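Side-chain contacts in AxyAgu115A (Amphibacillus xylanus NBRC 15112, PDB 6NPS), which is a family GH115 alpha-glucuronidase that probably cleaves glucuronic acid side groups from xylans such as arabinoglucuronoxylan: residues M40-L45 / P138-S143; R33-K38 / Y125-L130. The protein carries 3 engineered substitutions. All blocks are in the same frame, centred on the assembly; numbering follows the deposited sequence.

Interaction 1 of 2, residues M40-L45 / P138-S143; sequences MHDVEL and PLVDWS
L45 and V140 meet because their torsions send one methyl from each toward the other. In V140 the chi1 of 56° sets CG1 between the backbone N and the carbonyl carbon, while CG2 lies anti to the N and is the branch that meets L45. L45 answers with CG anti to its carbonyl carbon (chi1 -66°) and a second torsion near 175°, which carries CD1 out across the gap. CD1 of L45 and CG2 of V140 touch at 3.8 Å, the two side chains crossing obliquely, and this is the one close apolar contact between the segments. One turn back along the helix, D42 comes near the other branch of V140, OD1 lying 4.4 Å from CG1, a loose contact. The acid is engaged elsewhere: OD2 forms a salt bridge with R207, a residue that the V140 side chain also touches.

The setting is a domain boundary. Residues 40-45 sit toward the C-terminal end of helix 30-47, in the N-terminal alpha/beta domain, and 138-143 belong to the loop that follows helix 120-133. R207 closes helix 195-207, which comes between strands 170-174 and 212-214 of the eight-stranded TIM barrel in the sequence. The 138-143 loop bends into a single turn, drawn together by the bond from S143 N to L139 O at 2.9 Å. That turn puts V140 toward helix 30-47 while L139 faces W489 of helix 482-494 and L570 of helix 564-596.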
loop_
_atom_site.group_PDB
_atom_site.type_symbol
_atom_site.label_atom_id
_atom_site.label_comp_id
_atom_site.label_asym_id
_atom_site.label_seq_id
_atom_site.Cartn_x
_atom_site.Cartn_y
_atom_site.Cartn_z
ATOM N N MET A 40 21.966 58.253 0.415
ATOM C CA MET A 40 23.343 58.612 0.071
ATOM C C MET A 40 24.188 57.376 -0.138
ATOM O O MET A 40 25.092 57.367 -0.989
ATOM C CB MET A 40 23.979 59.475 1.152
ATOM C CG MET A 40 23.341 60.853 1.271
ATOM S SD MET A 40 24.302 62.026 2.257
ATOM C CE MET A 40 25.208 60.903 3.332
ATOM N N HIS A 41 23.928 56.323 0.637
ATOM C CA HIS A 41 24.652 55.091 0.377
ATOM C C HIS A 41 24.240 54.491 -0.970
ATOM O O HIS A 41 25.087 53.976 -1.696
ATOM C CB HIS A 41 24.458 54.091 1.518
ATOM C CG HIS A 41 25.268 52.856 1.332
ATOM N ND1 HIS A 41 24.725 51.677 0.865
ATOM C CD2 HIS A 41 26.602 52.643 1.442
ATOM C CE1 HIS A 41 25.685 50.774 0.740
ATOM N NE2 HIS A 41 26.832 51.335 1.087
ATOM N N ASP A 42 22.954 54.590 -1.339
ATOM C CA ASP A 42 22.517 54.164 -2.669
ATOM C C ASP A 42 23.229 54.960 -3.773
ATOM O O ASP A 42 23.638 54.390 -4.794
ATOM C CB ASP A 42 20.995 54.299 -2.794
ATOM C CG ASP A 42 20.208 53.430 -1.767
ATOM O OD1 ASP A 42 20.809 52.593 -1.047
ATOM O OD2 ASP A 42 18.972 53.610 -1.674
ATOM N N VAL A 43 23.410 56.270 -3.578
ATOM C CA VAL A 43 24.158 57.059 -4.555
ATOM C C VAL A 43 25.576 56.508 -4.709
ATOM O O VAL A 43 26.092 56.370 -5.828
ATOM C CB VAL A 43 24.154 58.544 -4.147
ATOM C CG1 VAL A 43 25.108 59.382 -5.038
ATOM C CG2 VAL A 43 22.699 59.102 -4.180
ATOM N N GLU A 44 26.228 56.192 -3.590
ATOM C CA GLU A 44 27.576 55.624 -3.646
ATOM C C GLU A 44 27.604 54.288 -4.392
ATOM O O GLU A 44 28.577 53.977 -5.088
ATOM C CB GLU A 44 28.129 55.443 -2.233
ATOM C CG GLU A 44 29.519 54.830 -2.174
ATOM C CD GLU A 44 29.957 54.529 -0.742
ATOM O OE1 GLU A 44 31.024 53.892 -0.570
ATOM O OE2 GLU A 44 29.241 54.933 0.213
ATOM N N LEU A 45 26.554 53.478 -4.265
ATOM C CA LEU A 45 26.589 52.188 -4.953
ATOM C C LEU A 45 26.453 52.359 -6.453
ATOM O O LEU A 45 27.002 51.553 -7.219
ATOM C CB LEU A 45 25.471 51.284 -4.454
ATOM C CG LEU A 45 25.563 50.829 -2.999
ATOM C CD1 LEU A 45 24.299 50.043 -2.673
ATOM C CD2 LEU A 45 26.807 49.970 -2.787
ATOM N N PRO A 138 14.350 47.980 -4.097
ATOM C CA PRO A 138 13.954 47.909 -2.675
ATOM C C PRO A 138 14.643 46.802 -1.890
ATOM O O PRO A 138 14.616 46.821 -0.658
ATOM C CB PRO A 138 12.441 47.634 -2.741
ATOM C CG PRO A 138 12.020 47.997 -4.103
ATOM C CD PRO A 138 13.200 47.878 -5.019
ATOM N N LEU A 139 15.161 45.798 -2.571
ATOM C CA LEU A 139 15.864 44.662 -1.990
ATOM C C LEU A 139 17.371 44.853 -1.968
ATOM O O LEU A 139 18.100 43.893 -1.676
ATOM C CB LEU A 139 15.527 43.380 -2.765
ATOM C CG LEU A 139 14.042 43.213 -3.110
ATOM C CD1 LEU A 139 13.809 41.975 -3.978
ATOM C CD2 LEU A 139 13.226 43.154 -1.816
ATOM N N VAL A 140 17.848 46.074 -2.250
ATOM C CA VAL A 140 19.290 46.353 -2.269
ATOM C C VAL A 140 19.973 45.854 -0.991
ATOM O O VAL A 140 21.017 45.194 -1.045
ATOM C CB VAL A 140 19.547 47.860 -2.507
ATOM C CG1 VAL A 140 18.845 48.726 -1.456
ATOM C CG2 VAL A 140 21.041 48.135 -2.545
ATOM N N ASP A 141 19.385 46.112 0.158
ATOM C CA ASP A 141 19.969 45.651 1.414
ATOM C C ASP A 141 19.486 44.260 1.808
ATOM O O ASP A 141 20.294 43.412 2.196
ATOM C CB ASP A 141 19.646 46.651 2.533
ATOM C CG ASP A 141 20.048 46.141 3.914
ATOM O OD1 ASP A 141 21.222 46.331 4.306
ATOM O OD2 ASP A 141 19.188 45.548 4.605
ATOM N N TRP A 142 18.181 44.005 1.681
ATOM C CA TRP A 142 17.593 42.752 2.140
ATOM C C TRP A 142 18.143 41.533 1.397
ATOM O O TRP A 142 18.432 40.501 2.018
ATOM C CB TRP A 142 16.068 42.805 2.012
ATOM C CG TRP A 142 15.505 41.561 2.583
ATOM C CD1 TRP A 142 15.046 40.470 1.907
ATOM C CD2 TRP A 142 15.414 41.246 3.976
ATOM N NE1 TRP A 142 14.649 39.503 2.801
ATOM C CE2 TRP A 142 14.861 39.958 4.075
ATOM C CE3 TRP A 142 15.724 41.948 5.142
ATOM C CZ2 TRP A 142 14.621 39.338 5.304
ATOM C CZ3 TRP A 142 15.471 41.340 6.370
ATOM C CH2 TRP A 142 14.943 40.035 6.434
ATOM N N SER A 143 18.298 41.615 0.071
ATOM C CA SER A 143 18.733 40.480 -0.735
ATOM C C SER A 143 20.095 40.709 -1.385
ATOM O O SER A 143 20.532 39.887 -2.208
ATOM C CB SER A 143 17.700 40.182 -1.828
ATOM O OG SER A 143 16.421 39.903 -1.273
#

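Interaction 2 of 2, residues R33-K38 / Y125-L130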
loop_
_atom_site.group_PDB
_atom_site.type_symbol
_atom_site.label_atom_id
_atom_site.label_comp_id
_atom_site.label_asym_id
_atom_site.label_seq_id
_atom_site.Cartn_x
_atom_site.Cartn_y
_atom_site.Cartn_z
ATOM N N ARG A 33 16.225 62.091 8.314
ATOM C CA ARG A 33 17.669 62.209 8.131
ATOM C C ARG A 33 18.330 60.837 8.006
ATOM O O ARG A 33 19.202 60.644 7.150
ATOM C CB ARG A 33 18.272 62.997 9.294
ATOM C CG ARG A 33 19.331 64.018 8.884
ATOM C CD ARG A 33 19.319 65.232 9.805
ATOM N NE ARG A 33 19.224 64.820 11.203
ATOM C CZ ARG A 33 18.485 65.433 12.128
ATOM N NH1 ARG A 33 17.763 66.502 11.806
ATOM N NH2 ARG A 33 18.459 64.968 13.373
ATOM N N LYS A 34 17.902 59.855 8.825
ATOM C CA LYS A 34 18.456 58.496 8.716
ATOM C C LYS A 34 18.144 57.849 7.365
ATOM O O LYS A 34 18.967 57.084 6.834
ATOM C CB LYS A 34 17.927 57.606 9.842
ATOM C CG LYS A 34 18.321 58.079 11.221
ATOM C CD LYS A 34 17.675 57.217 12.288
ATOM C CE LYS A 34 18.574 56.047 12.664
ATOM N NZ LYS A 34 18.870 56.061 14.131
ATOM N N ILE A 35 16.934 58.055 6.834
ATOM C CA ILE A 35 16.620 57.516 5.507
ATOM C C ILE A 35 17.467 58.229 4.443
ATOM O O ILE A 35 17.989 57.604 3.515
ATOM C CB ILE A 35 15.108 57.656 5.241
ATOM C CG1 ILE A 35 14.291 56.794 6.223
ATOM C CG2 ILE A 35 14.765 57.362 3.782
ATOM C CD1 ILE A 35 14.507 55.316 6.033
ATOM N N ALA A 36 17.637 59.557 4.582
ATOM C CA ALA A 36 18.483 60.321 3.661
ATOM C C ALA A 36 19.910 59.769 3.617
ATOM O O ALA A 36 20.507 59.658 2.531
ATOM C CB ALA A 36 18.485 61.799 4.063
ATOM N N ASN A 37 20.460 59.372 4.779
ATOM C CA ASN A 37 21.770 58.703 4.790
ATOM C C ASN A 37 21.757 57.359 4.065
ATOM O O ASN A 37 22.763 56.979 3.450
ATOM C CB ASN A 37 22.250 58.508 6.220
ATOM C CG ASN A 37 22.693 59.800 6.842
ATOM O OD1 ASN A 37 23.160 60.713 6.143
ATOM N ND2 ASN A 37 22.523 59.913 8.159
ATOM N N LYS A 38 20.656 56.605 4.142
ATOM C CA LYS A 38 20.570 55.376 3.367
ATOM C C LYS A 38 20.571 55.673 1.877
ATOM O O LYS A 38 21.202 54.957 1.094
ATOM C CB LYS A 38 19.314 54.611 3.757
ATOM C CG LYS A 38 19.347 54.148 5.226
ATOM C CD LYS A 38 18.278 53.100 5.483
ATOM C CE LYS A 38 18.240 52.653 6.949
ATOM N NZ LYS A 38 19.502 51.997 7.403
ATOM N N TYR A 125 9.132 58.097 1.523
ATOM C CA TYR A 125 8.811 57.518 0.215
ATOM C C TYR A 125 9.407 58.337 -0.928
ATOM O O TYR A 125 9.803 57.776 -1.953
ATOM C CB TYR A 125 7.289 57.411 0.042
ATOM C CG TYR A 125 6.642 56.500 1.073
ATOM C CD1 TYR A 125 7.362 55.460 1.673
ATOM C CD2 TYR A 125 5.312 56.657 1.410
ATOM C CE1 TYR A 125 6.755 54.618 2.636
ATOM C CE2 TYR A 125 4.699 55.822 2.369
ATOM C CZ TYR A 125 5.418 54.823 2.976
ATOM O OH TYR A 125 4.767 54.041 3.912
ATOM N N GLY A 126 9.492 59.656 -0.758
ATOM C CA GLY A 126 10.054 60.493 -1.812
ATOM C C GLY A 126 11.563 60.338 -1.926
ATOM O O GLY A 126 12.116 60.321 -3.035
ATOM N N LEU A 127 12.245 60.230 -0.780
ATOM C CA LEU A 127 13.666 59.885 -0.772
ATOM C C LEU A 127 13.921 58.561 -1.484
ATOM O O LEU A 127 14.776 58.473 -2.374
ATOM C CB LEU A 127 14.173 59.843 0.661
ATOM C CG LEU A 127 14.371 61.259 1.206
ATOM C CD1 LEU A 127 14.552 61.221 2.715
ATOM C CD2 LEU A 127 15.556 62.005 0.547
ATOM N N PHE A 128 13.155 57.525 -1.150
ATOM C CA PHE A 128 13.369 56.262 -1.836
ATOM C C PHE A 128 12.927 56.327 -3.300
ATOM O O PHE A 128 13.380 55.513 -4.110
ATOM C CB PHE A 128 12.633 55.155 -1.089
ATOM C CG PHE A 128 13.330 54.707 0.185
ATOM C CD1 PHE A 128 14.726 54.622 0.247
ATOM C CD2 PHE A 128 12.590 54.359 1.316
ATOM C CE1 PHE A 128 15.374 54.157 1.413
ATOM C CE2 PHE A 128 13.227 53.901 2.478
ATOM C CZ PHE A 128 14.621 53.791 2.518
ATOM N N HIS A 129 12.061 57.274 -3.666
ATOM C CA HIS A 129 11.775 57.483 -5.088
ATOM C C HIS A 129 13.037 57.915 -5.829
ATOM O O HIS A 129 13.288 57.470 -6.958
ATOM C CB HIS A 129 10.658 58.518 -5.251
ATOM C CG HIS A 129 10.059 58.559 -6.617
ATOM N ND1 HIS A 129 9.166 57.611 -7.074
ATOM C CD2 HIS A 129 10.204 59.459 -7.624
ATOM C CE1 HIS A 129 8.788 57.926 -8.302
ATOM N NE2 HIS A 129 9.413 59.035 -8.663
ATOM N N LEU A 130 13.862 58.766 -5.207
ATOM C CA LEU A 130 15.147 59.083 -5.830
ATOM C C LEU A 130 15.962 57.811 -6.030
ATOM O O LEU A 130 16.505 57.559 -7.118
ATOM C CB LEU A 130 15.923 60.091 -4.973
ATOM C CG LEU A 130 17.392 60.296 -5.396
ATOM C CD1 LEU A 130 17.531 60.637 -6.921
ATOM C CD2 LEU A 130 18.075 61.397 -4.527
#
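The ammonium NZ of K38 is held by a salt bridge to D199, with E203 adding a longer, weak ion pair. Its side chain starts toward helix 125-130 and then leads away to those acids, leaving the ground between the helices to I35, A36, L127 and F128, all apolar and buried. I35 does most of the touching. Its CG2, anti to the backbone N because chi1 is -65°, sits over one face of the F128 ring, 4.0 Å from the centroid and 20° off the normal, a CH-pi contact. CD1 of the same residue reaches the rim at CZ of F128, 3.8 Å away, and the two side chains cross at about a right angle.

The helices run side by side in the same direction, their axes 7° apart in angle and 9.6 Å in distance. Both lean on the mixed four-stranded sheet of the N-terminal domain, a layout that resembles the domain preceding the barrel in other glycosidases, such as GH20 and GH67. Y67 of strand 64-69 touches A36 and L127 alike. L127 fills the neighbouring space, its CD1 lying 4.2 Å from CB of A36 and 4.0 Å from CG2 of I35. Replacing F128 by alanine is likely to leave CG2 and CD1 of I35 without the ring they rest against, opening a gap between the helices. V39, one turn beyond I35 on helix 30-47, also touches F128.

Interactions 1 and 2 have centres about 11 Å apart and share helix 30-47: residues 33-38 supply the earlier part and 40-45 the next turn or so. Along the chain the segments alternate, 33-38, 40-45, 125-130, 138-143, so the helix pairs first with helix 120-133 and then, further on, with the loop that leaves that helix. Interaction 2 joins two helices of the N-terminal domain, whereas interaction 1 lies where that domain meets the barrel. Helix 195-207 of the barrel accompanies both, through D199 at K38 and R207 at D42. Helix 30-47 therefore joins packing inside its own domain to the seam with the TIM barrel.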